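Local coordinates for protein exosome subunit (Archaeoglobus fulgidus, PDB 2OGK) that is of unknown function but belongs to an archaeal family that resembles RNA-binding proteins in structure, although a role in binding RNA is considered unlikely, at residues D[93-98]-D[122-127]; D[10-15]-D[118-123]; D[36-41]-D[54-59]. All blocks are in the same frame, centred on the assembly; numbering follows the deposited sequence.

Contact 1. Residues D[93-98]-D[122-127]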
loop_
_atom_site.group_PDB
_atom_site.type_symbol
_atom_site.label_atom_id
_atom_site.label_comp_id
_atom_site.label_asym_id
_atom_site.label_seq_id
_atom_site.Cartn_x
_atom_site.Cartn_y
_atom_site.Cartn_z
ATOM N N GLN D 93 3.699 0.365 8.864
ATOM C CA GLN D 93 4.795 1.260 8.531
ATOM C C GLN D 93 4.315 2.654 8.864
ATOM O O GLN D 93 4.900 3.642 8.439
ATOM C CB GLN D 93 5.153 1.169 7.042
ATOM C CG GLN D 93 5.184 -0.250 6.497
ATOM C CD GLN D 93 5.808 -1.251 7.471
ATOM O OE1 GLN D 93 7.000 -1.170 7.798
ATOM N NE2 GLN D 93 4.997 -2.199 7.944
ATOM N N ASN D 94 3.230 2.719 9.627
ATOM C CA ASN D 94 2.625 3.981 10.052
ATOM C C ASN D 94 2.140 4.867 8.924
ATOM O O ASN D 94 2.113 6.093 9.054
ATOM C CB ASN D 94 3.595 4.771 10.902
ATOM C CG ASN D 94 4.088 3.982 12.060
ATOM O OD1 ASN D 94 3.309 3.560 12.922
ATOM N ND2 ASN D 94 5.397 3.751 12.091
ATOM N N VAL D 95 1.758 4.259 7.810
ATOM C CA VAL D 95 1.259 5.063 6.721
ATOM C C VAL D 95 -0.256 5.033 6.745
ATOM O O VAL D 95 -0.871 3.968 6.867
ATOM C CB VAL D 95 1.781 4.573 5.355
ATOM C CG1 VAL D 95 1.345 5.536 4.269
ATOM C CG2 VAL D 95 3.290 4.478 5.386
ATOM N N LEU D 96 -0.840 6.227 6.676
ATOM C CA LEU D 96 -2.288 6.384 6.656
ATOM C C LEU D 96 -2.741 6.419 5.192
ATOM O O LEU D 96 -2.312 7.270 4.410
ATOM C CB LEU D 96 -2.697 7.663 7.395
ATOM C CG LEU D 96 -4.118 8.235 7.261
ATOM C CD1 LEU D 96 -5.190 7.178 7.512
ATOM C CD2 LEU D 96 -4.247 9.382 8.252
ATOM N N HIS D 97 -3.624 5.478 4.857
ATOM C CA HIS D 97 -4.145 5.293 3.511
ATOM C C HIS D 97 -5.559 5.767 3.221
ATOM O O HIS D 97 -6.521 5.380 3.886
ATOM C CB HIS D 97 -4.043 3.823 3.168
ATOM C CG HIS D 97 -2.654 3.296 3.254
ATOM N ND1 HIS D 97 -1.712 3.541 2.284
ATOM C CD2 HIS D 97 -2.038 2.552 4.200
ATOM C CE1 HIS D 97 -0.574 2.968 2.625
ATOM N NE2 HIS D 97 -0.744 2.360 3.784
ATOM N N ILE D 98 -5.667 6.597 2.190
ATOM C CA ILE D 98 -6.942 7.137 1.757
ATOM C C ILE D 98 -7.006 7.096 0.230
ATOM O O ILE D 98 -6.177 7.694 -0.461
ATOM C CB ILE D 98 -7.143 8.586 2.275
ATOM C CG1 ILE D 98 -7.290 8.564 3.803
ATOM C CG2 ILE D 98 -8.387 9.205 1.647
ATOM C CD1 ILE D 98 -7.592 9.911 4.433
ATOM N N LYS D 122 -1.340 8.390 0.415
ATOM C CA LYS D 122 -0.665 7.925 1.626
ATOM C C LYS D 122 -0.157 9.154 2.369
ATOM O O LYS D 122 0.040 10.215 1.783
ATOM C CB LYS D 122 0.545 7.015 1.344
ATOM C CG LYS D 122 0.800 6.627 -0.079
ATOM C CD LYS D 122 -0.158 5.566 -0.563
ATOM C CE LYS D 122 -0.089 5.454 -2.092
ATOM N NZ LYS D 122 -0.391 6.756 -2.840
ATOM N N LEU D 123 0.042 9.006 3.669
ATOM C CA LEU D 123 0.552 10.089 4.492
ATOM C C LEU D 123 1.385 9.450 5.573
ATOM O O LEU D 123 0.850 8.689 6.379
ATOM C CB LEU D 123 -0.581 10.866 5.161
ATOM C CG LEU D 123 -1.714 11.393 4.298
ATOM C CD1 LEU D 123 -2.813 10.339 4.176
ATOM C CD2 LEU D 123 -2.261 12.635 4.945
ATOM N N ARG D 124 2.684 9.725 5.606
ATOM C CA ARG D 124 3.465 9.119 6.666
ATOM C C ARG D 124 3.320 9.942 7.936
ATOM O O ARG D 124 3.456 11.165 7.924
ATOM C CB ARG D 124 4.941 8.986 6.305
ATOM C CG ARG D 124 5.570 7.874 7.116
ATOM C CD ARG D 124 7.083 7.806 7.032
ATOM N NE ARG D 124 7.557 6.540 7.592
ATOM C CZ ARG D 124 7.302 6.116 8.833
ATOM N NH1 ARG D 124 6.582 6.859 9.667
ATOM N NH2 ARG D 124 7.737 4.925 9.234
ATOM N N LEU D 125 3.008 9.263 9.029
ATOM C CA LEU D 125 2.850 9.925 10.307
ATOM C C LEU D 125 4.026 9.453 11.139
ATOM O O LEU D 125 4.365 8.268 11.123
ATOM C CB LEU D 125 1.546 9.503 10.978
ATOM C CG LEU D 125 0.255 9.561 10.162
ATOM C CD1 LEU D 125 -0.847 8.903 10.953
ATOM C CD2 LEU D 125 -0.106 10.983 9.841
ATOM N N VAL D 126 4.657 10.382 11.852
ATOM C CA VAL D 126 5.805 10.041 12.682
ATOM C C VAL D 126 5.567 10.560 14.100
ATOM O O VAL D 126 5.064 11.678 14.295
ATOM C CB VAL D 126 7.108 10.640 12.082
ATOM C CG1 VAL D 126 7.230 10.245 10.613
ATOM C CG2 VAL D 126 7.102 12.150 12.210
ATOM N N THR D 127 5.913 9.739 15.086
ATOM C CA THR D 127 5.717 10.119 16.474
ATOM C C THR D 127 6.906 9.704 17.344
ATOM O O THR D 127 7.742 8.914 16.918
ATOM C CB THR D 127 4.399 9.472 17.070
ATOM O OG1 THR D 127 4.519 8.042 17.124
ATOM C CG2 THR D 127 3.188 9.835 16.233
#
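Leu-96 N donates to Leu-123 O in a nearly linear hydrogen bond (3.0 Å, 175° at the hydrogen). A second bond, from Leu-125 N to Asn-94 O, is longer at 3.3 Å but also fairly straight at 167°. Between them lies the non-hydrogen-bonded pair Val-95 and Arg-124, and a weak return bond runs from Leu-123 N to Leu-96 O.

The side chain of Arg-124, extended from CG to NE, sets the flat guanidinium against the backbone carbonyl of Gln-93, whose O stands over one face near the NH2 end, 3.2 Å from NH2. The Asn-94 amide is inclined 50° to the guanidinium plane, and it is Asn-94 CB that approaches Arg-124 NH1, at 3.8 Å. Arg-124 NE also has a long, weak ion pair with Glu-7. The imidazole of His-97 receives Lys-122 CD at its edge, 3.8 Å from ND1, while His-97 NE2 is hydrogen-bonded to Asp-91. The aliphatic part of Lys-122 also meets Val-95, whose CG1 reaches Lys-122 CB.

Leu-96 and Leu-123 lie on the opposite face, with Leu-125 beside them. The Leu-96 and Leu-123 side chains run alongside each other, pointing the same way, with Leu-96 CG 4.0 Å from Leu-123 CD1. Leu-96 CB meets Leu-125 CD1 at 4.2 Å. The pairing is thus amphipathic: Arg-124, Lys-122 and His-97 share one face with Val-95, and the leucines are buried on the other, Leu-125 against Phe-138 and Ala-139 of helix 132-142 and Leu-123 against Trp-68 of helix 61-75.

Contact 2. Residues D[10-15]-D[118-123]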
loop_
_atom_site.group_PDB
_atom_site.type_symbol
_atom_site.label_atom_id
_atom_site.label_comp_id
_atom_site.label_asym_id
_atom_site.label_seq_id
_atom_site.Cartn_x
_atom_site.Cartn_y
_atom_site.Cartn_z
ATOM N N ARG D 10 1.902 11.357 -0.318
ATOM C CA ARG D 10 1.959 10.895 -1.699
ATOM C C ARG D 10 0.562 10.650 -2.282
ATOM O O ARG D 10 -0.258 9.941 -1.703
ATOM C CB ARG D 10 2.832 9.640 -1.779
ATOM C CG ARG D 10 4.254 9.928 -1.343
ATOM C CD ARG D 10 5.111 8.688 -1.268
ATOM N NE ARG D 10 6.400 8.989 -0.651
ATOM C CZ ARG D 10 7.287 8.078 -0.253
ATOM N NH1 ARG D 10 7.035 6.780 -0.405
ATOM N NH2 ARG D 10 8.429 8.470 0.307
ATOM N N VAL D 11 0.302 11.287 -3.423
ATOM C CA VAL D 11 -0.977 11.180 -4.129
ATOM C C VAL D 11 -0.724 10.582 -5.508
ATOM O O VAL D 11 -0.052 11.185 -6.338
ATOM C CB VAL D 11 -1.649 12.565 -4.309
ATOM C CG1 VAL D 11 -2.865 12.438 -5.193
ATOM C CG2 VAL D 11 -2.050 13.136 -2.955
ATOM N N SER D 12 -1.273 9.399 -5.752
ATOM C CA SER D 12 -1.060 8.743 -7.025
ATOM C C SER D 12 -2.287 8.123 -7.671
ATOM O O SER D 12 -3.290 7.832 -7.021
ATOM C CB SER D 12 0.017 7.683 -6.863
ATOM O OG SER D 12 -0.235 6.934 -5.692
ATOM N N ALA D 13 -2.167 7.929 -8.980
ATOM C CA ALA D 13 -3.207 7.342 -9.811
ATOM C C ALA D 13 -2.525 6.685 -11.007
ATOM O O ALA D 13 -1.337 6.902 -11.255
ATOM C CB ALA D 13 -4.175 8.415 -10.280
ATOM N N VAL D 14 -3.278 5.869 -11.732
ATOM C CA VAL D 14 -2.754 5.190 -12.907
ATOM C C VAL D 14 -3.537 5.620 -14.144
ATOM O O VAL D 14 -4.730 5.947 -14.066
ATOM C CB VAL D 14 -2.829 3.658 -12.750
ATOM C CG1 VAL D 14 -2.616 2.979 -14.084
ATOM C CG2 VAL D 14 -1.767 3.201 -11.783
ATOM N N VAL D 15 -2.847 5.635 -15.280
ATOM C CA VAL D 15 -3.449 6.020 -16.546
ATOM C C VAL D 15 -3.398 4.828 -17.488
ATOM O O VAL D 15 -2.321 4.326 -17.823
ATOM C CB VAL D 15 -2.701 7.205 -17.191
ATOM C CG1 VAL D 15 -3.534 7.793 -18.301
ATOM C CG2 VAL D 15 -2.403 8.263 -16.147
ATOM N N PRO D 118 -8.559 3.759 -7.995
ATOM C CA PRO D 118 -8.767 5.026 -7.302
ATOM C C PRO D 118 -7.512 5.884 -7.321
ATOM O O PRO D 118 -6.529 5.570 -8.002
ATOM C CB PRO D 118 -9.083 4.565 -5.897
ATOM C CG PRO D 118 -8.020 3.507 -5.720
ATOM C CD PRO D 118 -8.018 2.757 -7.055
ATOM N N ILE D 119 -7.578 6.974 -6.557
ATOM C CA ILE D 119 -6.464 7.899 -6.392
ATOM C C ILE D 119 -5.964 7.624 -4.974
ATOM O O ILE D 119 -6.650 7.915 -3.990
ATOM C CB ILE D 119 -6.920 9.381 -6.529
ATOM C CG1 ILE D 119 -7.354 9.652 -7.983
ATOM C CG2 ILE D 119 -5.785 10.326 -6.113
ATOM C CD1 ILE D 119 -7.909 11.052 -8.250
ATOM N N ALA D 120 -4.781 7.027 -4.884
ATOM C CA ALA D 120 -4.187 6.681 -3.606
ATOM C C ALA D 120 -3.520 7.867 -2.925
ATOM O O ALA D 120 -2.721 8.583 -3.524
ATOM C CB ALA D 120 -3.177 5.560 -3.795
ATOM N N VAL D 121 -3.848 8.050 -1.654
ATOM C CA VAL D 121 -3.292 9.132 -0.861
ATOM C C VAL D 121 -2.656 8.591 0.415
ATOM O O VAL D 121 -3.361 8.339 1.384
ATOM C CB VAL D 121 -4.395 10.138 -0.454
ATOM C CG1 VAL D 121 -3.793 11.293 0.342
ATOM C CG2 VAL D 121 -5.114 10.652 -1.694
ATOM N N LYS D 122 -1.340 8.390 0.415
ATOM C CA LYS D 122 -0.665 7.925 1.626
ATOM C C LYS D 122 -0.157 9.154 2.369
ATOM O O LYS D 122 0.040 10.215 1.783
ATOM C CB LYS D 122 0.545 7.015 1.344
ATOM C CG LYS D 122 0.800 6.627 -0.079
ATOM C CD LYS D 122 -0.158 5.566 -0.563
ATOM C CE LYS D 122 -0.089 5.454 -2.092
ATOM N NZ LYS D 122 -0.391 6.756 -2.840
ATOM N N LEU D 123 0.042 9.006 3.669
ATOM C CA LEU D 123 0.552 10.089 4.492
ATOM C C LEU D 123 1.385 9.450 5.573
ATOM O O LEU D 123 0.850 8.689 6.379
ATOM C CB LEU D 123 -0.581 10.866 5.161
ATOM C CG LEU D 123 -1.714 11.393 4.298
ATOM C CD1 LEU D 123 -2.813 10.339 4.176
ATOM C CD2 LEU D 123 -2.261 12.635 4.945
#
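In the five-stranded antiparallel sheet of this alpha+beta fold, strand 5-15 is the middle strand, and here it pairs with strand 118-126, from far along the chain. Arg-10 and Lys-122 form a hydrogen-bonded pair, bonded both ways, with Lys-122 N 2.8 Å from Arg-10 O. Ser-12 and Ala-120 repeat the pattern, Ser-12 N lying 2.8 Å from Ala-120 O. Between them the non-hydrogen-bonded pair Val-11 and Val-121 sends its side chains to the helix-covered face, side by side, with the two CG2 atoms 4.1 Å apart and Phe-67 of helix 61-75 packed on both. Val-11 CG1 crosses to Ile-119 CG2 at 3.7 Å.

On the polar face, Arg-10 NE turns away to a salt bridge with Glu-57. Lys-122 instead bends at chi2 (-76°) and again at chi4, folding back along its own strand until NZ bridges to the neighbour. A methionine in its place would probably leave Ser-12 OG without its ammonium donor and lose the weak NZ hydrogen bonds to two backbone carbonyls. Those carbonyls are Arg-10 O and Ala-120 O, whereas the hydroxyl of Ser-12 accepts the firmer bond: Lys-122 NZ to Ser-12 OG is 2.9 Å.

Contact 3. Residues D[36-41]-D[54-59]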
loop_
_atom_site.group_PDB
_atom_site.type_symbol
_atom_site.label_atom_id
_atom_site.label_comp_id
_atom_site.label_asym_id
_atom_site.label_seq_id
_atom_site.Cartn_x
_atom_site.Cartn_y
_atom_site.Cartn_z
ATOM N N PHE D 36 1.136 22.544 -7.951
ATOM C CA PHE D 36 1.907 21.338 -7.678
ATOM C C PHE D 36 2.493 20.648 -8.909
ATOM O O PHE D 36 2.035 20.868 -10.034
ATOM C CB PHE D 36 1.049 20.348 -6.879
ATOM C CG PHE D 36 -0.149 19.830 -7.623
ATOM C CD1 PHE D 36 -0.063 18.664 -8.380
ATOM C CD2 PHE D 36 -1.371 20.497 -7.547
ATOM C CE1 PHE D 36 -1.180 18.166 -9.051
ATOM C CE2 PHE D 36 -2.496 20.009 -8.215
ATOM C CZ PHE D 36 -2.402 18.839 -8.967
ATOM N N GLU D 37 3.511 19.819 -8.673
ATOM C CA GLU D 37 4.190 19.068 -9.729
ATOM C C GLU D 37 3.551 17.679 -9.825
ATOM O O GLU D 37 2.638 17.376 -9.059
ATOM C CB GLU D 37 5.679 18.928 -9.397
ATOM C CG GLU D 37 6.592 18.865 -10.612
ATOM C CD GLU D 37 6.841 20.236 -11.234
ATOM O OE1 GLU D 37 5.874 21.016 -11.386
ATOM O OE2 GLU D 37 8.006 20.532 -11.585
ATOM N N ILE D 38 4.026 16.851 -10.762
ATOM C CA ILE D 38 3.518 15.480 -10.965
ATOM C C ILE D 38 4.492 14.597 -11.761
ATOM O O ILE D 38 4.601 14.731 -12.979
ATOM C CB ILE D 38 2.155 15.458 -11.726
ATOM C CG1 ILE D 38 1.053 16.078 -10.867
ATOM C CG2 ILE D 38 1.784 14.019 -12.102
ATOM C CD1 ILE D 38 -0.357 15.829 -11.367
ATOM N N ALA D 39 5.183 13.686 -11.076
ATOM C CA ALA D 39 6.134 12.787 -11.735
ATOM C C ALA D 39 5.387 11.769 -12.581
ATOM O O ALA D 39 4.315 11.299 -12.198
ATOM C CB ALA D 39 6.994 12.076 -10.707
ATOM N N VAL D 40 5.960 11.429 -13.734
ATOM C CA VAL D 40 5.326 10.477 -14.639
ATOM C C VAL D 40 6.209 9.295 -15.045
ATOM O O VAL D 40 7.114 9.430 -15.871
ATOM C CB VAL D 40 4.835 11.172 -15.931
ATOM C CG1 VAL D 40 4.008 10.203 -16.748
ATOM C CG2 VAL D 40 4.012 12.401 -15.589
ATOM N N SER D 41 5.930 8.134 -14.461
ATOM C CA SER D 41 6.662 6.910 -14.760
ATOM C C SER D 41 5.845 6.065 -15.737
ATOM O O SER D 41 4.719 6.423 -16.093
ATOM C CB SER D 41 6.905 6.111 -13.481
ATOM O OG SER D 41 7.374 4.806 -13.780
ATOM N N LEU D 54 1.164 8.129 -12.058
ATOM C CA LEU D 54 1.198 9.547 -11.715
ATOM C C LEU D 54 1.239 9.767 -10.213
ATOM O O LEU D 54 0.279 9.440 -9.524
ATOM C CB LEU D 54 -0.039 10.253 -12.271
ATOM C CG LEU D 54 -0.224 10.202 -13.783
ATOM C CD1 LEU D 54 -1.432 11.047 -14.168
ATOM C CD2 LEU D 54 1.042 10.708 -14.472
ATOM N N GLU D 55 2.336 10.327 -9.703
ATOM C CA GLU D 55 2.431 10.580 -8.272
ATOM C C GLU D 55 2.817 12.015 -7.935
ATOM O O GLU D 55 3.703 12.597 -8.552
ATOM C CB GLU D 55 3.429 9.634 -7.603
ATOM C CG GLU D 55 3.249 9.586 -6.083
ATOM C CD GLU D 55 4.522 9.219 -5.328
ATOM O OE1 GLU D 55 5.504 10.001 -5.375
ATOM O OE2 GLU D 55 4.539 8.149 -4.680
ATOM N N VAL D 56 2.138 12.568 -6.937
ATOM C CA VAL D 56 2.380 13.922 -6.450
ATOM C C VAL D 56 2.814 13.775 -4.994
ATOM O O VAL D 56 2.084 13.193 -4.195
ATOM C CB VAL D 56 1.088 14.766 -6.477
ATOM C CG1 VAL D 56 1.350 16.154 -5.912
ATOM C CG2 VAL D 56 0.546 14.836 -7.888
ATOM N N GLU D 57 3.995 14.281 -4.646
ATOM C CA GLU D 57 4.473 14.181 -3.268
ATOM C C GLU D 57 4.729 15.545 -2.615
ATOM O O GLU D 57 5.447 16.382 -3.157
ATOM C CB GLU D 57 5.748 13.339 -3.211
ATOM C CG GLU D 57 6.330 13.232 -1.814
ATOM C CD GLU D 57 7.722 12.623 -1.796
ATOM O OE1 GLU D 57 7.858 11.390 -1.955
ATOM O OE2 GLU D 57 8.691 13.392 -1.632
ATOM N N LEU D 58 4.130 15.760 -1.447
ATOM C CA LEU D 58 4.300 17.010 -0.705
ATOM C C LEU D 58 5.291 16.809 0.431
ATOM O O LEU D 58 5.107 15.942 1.280
ATOM C CB LEU D 58 2.961 17.486 -0.141
ATOM C CG LEU D 58 2.090 18.297 -1.100
ATOM C CD1 LEU D 58 1.914 17.543 -2.415
ATOM C CD2 LEU D 58 0.750 18.580 -0.444
ATOM N N THR D 59 6.340 17.624 0.449
ATOM C CA THR D 59 7.364 17.501 1.474
ATOM C C THR D 59 7.594 18.787 2.281
ATOM O O THR D 59 8.408 18.815 3.206
ATOM C CB THR D 59 8.682 17.009 0.830
ATOM O OG1 THR D 59 9.685 16.842 1.841
ATOM C CG2 THR D 59 9.154 17.994 -0.231
#
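Ala-39 and Glu-55 form an antiparallel hydrogen-bonded pair, in which Ala-39 N gives a 3.1 Å bond to Glu-55 O and the return bond from Glu-55 N to Ala-39 O is weak; the short strand axes run 5.3 Å apart at 149°. Next to it, Val-40 and Leu-54 make a non-hydrogen-bonded pair whose side chains lie side by side. In Leu-54, chi1 of -60° with an extended chi2 carries CD2 toward the partner strand, where it meets Val-40 CG2 at 3.6 Å and Ile-38 CG2 at 4.1 Å.

Val-56 is the hub of the other half. Its side chain and that of Ile-38 cross at a slant, Val-56 CG2 close to Ile-38 CG1, while Val-56 CG1 lies 3.8 Å from Phe-36 CD1. The phenylalanine and valine side chains meet at about a right angle. Beyond the two segments, Phe-36 also packs on Phe-32 and on Ile-28 of helix 21-29, and Val-56 touches Ile-28 as well, so that the apolar groups continue into the helix layer. Before the strand proper begins, Phe-36 and Ile-38 meet strand 50-58 through apolar side chains. This is the open end of a beta hairpin, strands 39-44 and 50-58, whose first strand forms one margin of the five-stranded sheet within the chain.

Overall arrangement
All three contacts sample one antiparallel sheet, ordered 39-44, 50-58, 5-15, 118-126, 95-101, which combines a local hairpin (contact 3) with a pairing of segments 103 residues apart (contact 2). Contacts 1 and 2 share Lys-122 and Leu-123 on strand 118-126; their centres are 13 Å apart, and Ile-98 O lies 2.6 Å from Val-121 N between them, a probable hydrogen bond. Contact 3 is nested within the chain loop that contact 2 closes, centre to centre 10 Å, and joins it through Val-11 O to Val-56 N at 2.7 Å, also a probable hydrogen bond. Contacts 1 and 3 lie toward opposite margins of the sheet, without touching, their centres about 17 Å apart.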